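Local coordinates for methionine-binding lipoprotein MetQ (Bacillus subtilis subsp. subtilis, PDB 4GOT), which probably binds methionine and hands it to the membrane-bound permease of the MetNPQ ABC importer, and also takes part in methionine sulfoxide transport, at residues I108-N113 and F155-P160. Sequence-based numbering, arbitrary orientation.
Sequences IILTNN and FKKVAP
Lys156 N donates to Ile108 O at 2.9 Å, and Lys156 O in turn accepts from Leu110 N; Leu110 O then receives Val158 N, also at 2.9 Å. In a fourth rung, Asn112 N approaches Val158 O at 131° at the oxygen, well above the carbonyl plane, where 108-113 leaves its strand. There Thr111 OG1 accepts Asn113 N at 3.3 Å, an ST turn that leads into Asn113, which touches the bound selenomethionine. This is a parallel pair at the border of a five-stranded sheet in a periplasmic-binding-protein fold: 155-158 lies outermost, while 108-111 is also paired with strand 174-177. On the face beneath helix 117-126, Ile108 CB meets Phe155 CD1 at 3.8 Å, and Leu110 CD1 reaches Phe155 CB. On the opposite face Ile109 and Lys156 lie side by side; Ile109 CG2, anti to the backbone N, presses on Val158 CG2 at a tight 3.4 Å while CD1 lies on Lys156 CB. Cut back to an alanine, Ile109 would probably leave a gap beside Val158 and deprive the Lys156 methylenes and Ala166 of helix 163-168 of their apolar neighbour. Beyond the strands, Asn112 OD1 comes within 3.2 Å of Pro160 CD, the amide crossing the ring side chain nearly at right angles.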
loop_
_atom_site.group_PDB
_atom_site.type_symbol
_atom_site.label_atom_id
_atom_site.label_comp_id
_atom_site.label_asym_id
_atom_site.label_seq_id
_atom_site.Cartn_x
_atom_site.Cartn_y
_atom_site.Cartn_z
ATOM N N ILE A 108 8.599 11.404 14.939
ATOM C CA ILE A 108 7.707 10.547 14.155
ATOM C C ILE A 108 8.453 10.213 12.866
ATOM O O ILE A 108 8.885 11.118 12.157
ATOM C CB ILE A 108 6.349 11.221 13.847
ATOM C CG1 ILE A 108 5.627 11.669 15.136
ATOM C CG2 ILE A 108 5.427 10.284 13.088
ATOM C CD1 ILE A 108 5.309 10.562 16.112
ATOM N N ILE A 109 8.650 8.914 12.610
ATOM C CA ILE A 109 9.266 8.447 11.361
ATOM C C ILE A 109 8.149 8.146 10.342
ATOM O O ILE A 109 7.484 7.090 10.367
ATOM C CB ILE A 109 10.158 7.182 11.526
ATOM C CG1 ILE A 109 11.096 7.307 12.744
ATOM C CG2 ILE A 109 10.922 6.857 10.230
ATOM C CD1 ILE A 109 12.197 8.334 12.596
ATOM N N LEU A 110 7.977 9.112 9.458
ATOM C CA LEU A 110 7.163 9.016 8.257
ATOM C C LEU A 110 7.909 8.213 7.201
ATOM O O LEU A 110 9.138 8.112 7.248
ATOM C CB LEU A 110 6.961 10.424 7.683
ATOM C CG LEU A 110 6.279 11.481 8.567
ATOM C CD1 LEU A 110 6.231 12.805 7.807
ATOM C CD2 LEU A 110 4.870 11.011 8.951
ATOM N N THR A 111 7.170 7.648 6.247
ATOM C CA THR A 111 7.827 7.141 5.039
ATOM C C THR A 111 7.983 8.357 4.119
ATOM O O THR A 111 7.312 9.396 4.312
ATOM C CB THR A 111 7.078 5.935 4.388
ATOM O OG1 THR A 111 6.090 6.388 3.470
ATOM C CG2 THR A 111 6.433 4.994 5.443
ATOM N N ASN A 112 8.857 8.211 3.132
ATOM C CA ASN A 112 9.114 9.246 2.134
ATOM C C ASN A 112 8.192 9.117 0.886
ATOM O O ASN A 112 8.401 9.801 -0.099
ATOM C CB ASN A 112 10.620 9.279 1.769
ATOM C CG ASN A 112 11.080 8.056 0.992
ATOM O OD1 ASN A 112 10.275 7.233 0.566
ATOM N ND2 ASN A 112 12.389 7.945 0.792
ATOM N N ASN A 113 7.140 8.290 0.987
ATOM C CA ASN A 113 6.123 8.096 -0.058
ATOM C C ASN A 113 5.278 9.377 -0.167
ATOM O O ASN A 113 4.383 9.607 0.664
ATOM C CB ASN A 113 5.258 6.868 0.357
ATOM C CG ASN A 113 4.291 6.392 -0.703
ATOM O OD1 ASN A 113 3.780 7.151 -1.528
ATOM N ND2 ASN A 113 4.012 5.097 -0.660
ATOM N N PHE A 155 9.493 15.440 12.623
ATOM C CA PHE A 155 9.272 14.386 11.641
ATOM C C PHE A 155 10.553 14.072 10.876
ATOM O O PHE A 155 11.297 14.987 10.529
ATOM C CB PHE A 155 8.163 14.756 10.661
ATOM C CG PHE A 155 6.860 15.153 11.332
ATOM C CD1 PHE A 155 5.892 14.211 11.621
ATOM C CD2 PHE A 155 6.605 16.465 11.638
ATOM C CE1 PHE A 155 4.683 14.565 12.233
ATOM C CE2 PHE A 155 5.402 16.832 12.255
ATOM C CZ PHE A 155 4.444 15.876 12.554
ATOM N N LYS A 156 10.776 12.783 10.623
ATOM C CA LYS A 156 11.875 12.306 9.783
ATOM C C LYS A 156 11.242 11.448 8.668
ATOM O O LYS A 156 10.111 11.008 8.794
ATOM C CB LYS A 156 12.847 11.437 10.602
ATOM C CG LYS A 156 13.481 12.073 11.838
ATOM C CD LYS A 156 14.715 12.879 11.471
ATOM C CE LYS A 156 15.571 13.246 12.690
ATOM N NZ LYS A 156 16.542 12.160 13.053
ATOM N N LYS A 157 11.963 11.203 7.574
ATOM C CA LYS A 157 11.419 10.381 6.504
ATOM C C LYS A 157 12.377 9.276 6.166
ATOM O O LYS A 157 13.563 9.539 6.016
ATOM C CB LYS A 157 11.129 11.210 5.243
ATOM C CG LYS A 157 9.964 12.146 5.398
ATOM C CD LYS A 157 10.083 13.333 4.462
ATOM C CE LYS A 157 9.092 14.437 4.823
ATOM N NZ LYS A 157 7.884 14.217 4.004
ATOM N N VAL A 158 11.841 8.055 6.087
ATOM C CA VAL A 158 12.612 6.859 5.726
ATOM C C VAL A 158 11.915 6.161 4.548
ATOM O O VAL A 158 10.696 6.182 4.441
ATOM C CB VAL A 158 12.725 5.904 6.943
ATOM C CG1 VAL A 158 13.383 4.576 6.570
ATOM C CG2 VAL A 158 13.521 6.592 8.078
ATOM N N ALA A 159 12.683 5.489 3.702
ATOM C CA ALA A 159 12.087 4.714 2.628
ATOM C C ALA A 159 11.106 3.691 3.232
ATOM O O ALA A 159 11.363 3.171 4.321
ATOM C CB ALA A 159 13.176 4.040 1.789
ATOM N N PRO A 160 9.952 3.445 2.556
ATOM C CA PRO A 160 8.932 2.498 3.077
ATOM C C PRO A 160 9.514 1.086 3.203
ATOM O O PRO A 160 9.104 0.309 4.047
ATOM C CB PRO A 160 7.788 2.570 2.045
ATOM C CG PRO A 160 8.265 3.510 0.988
ATOM C CD PRO A 160 9.450 4.255 1.432
#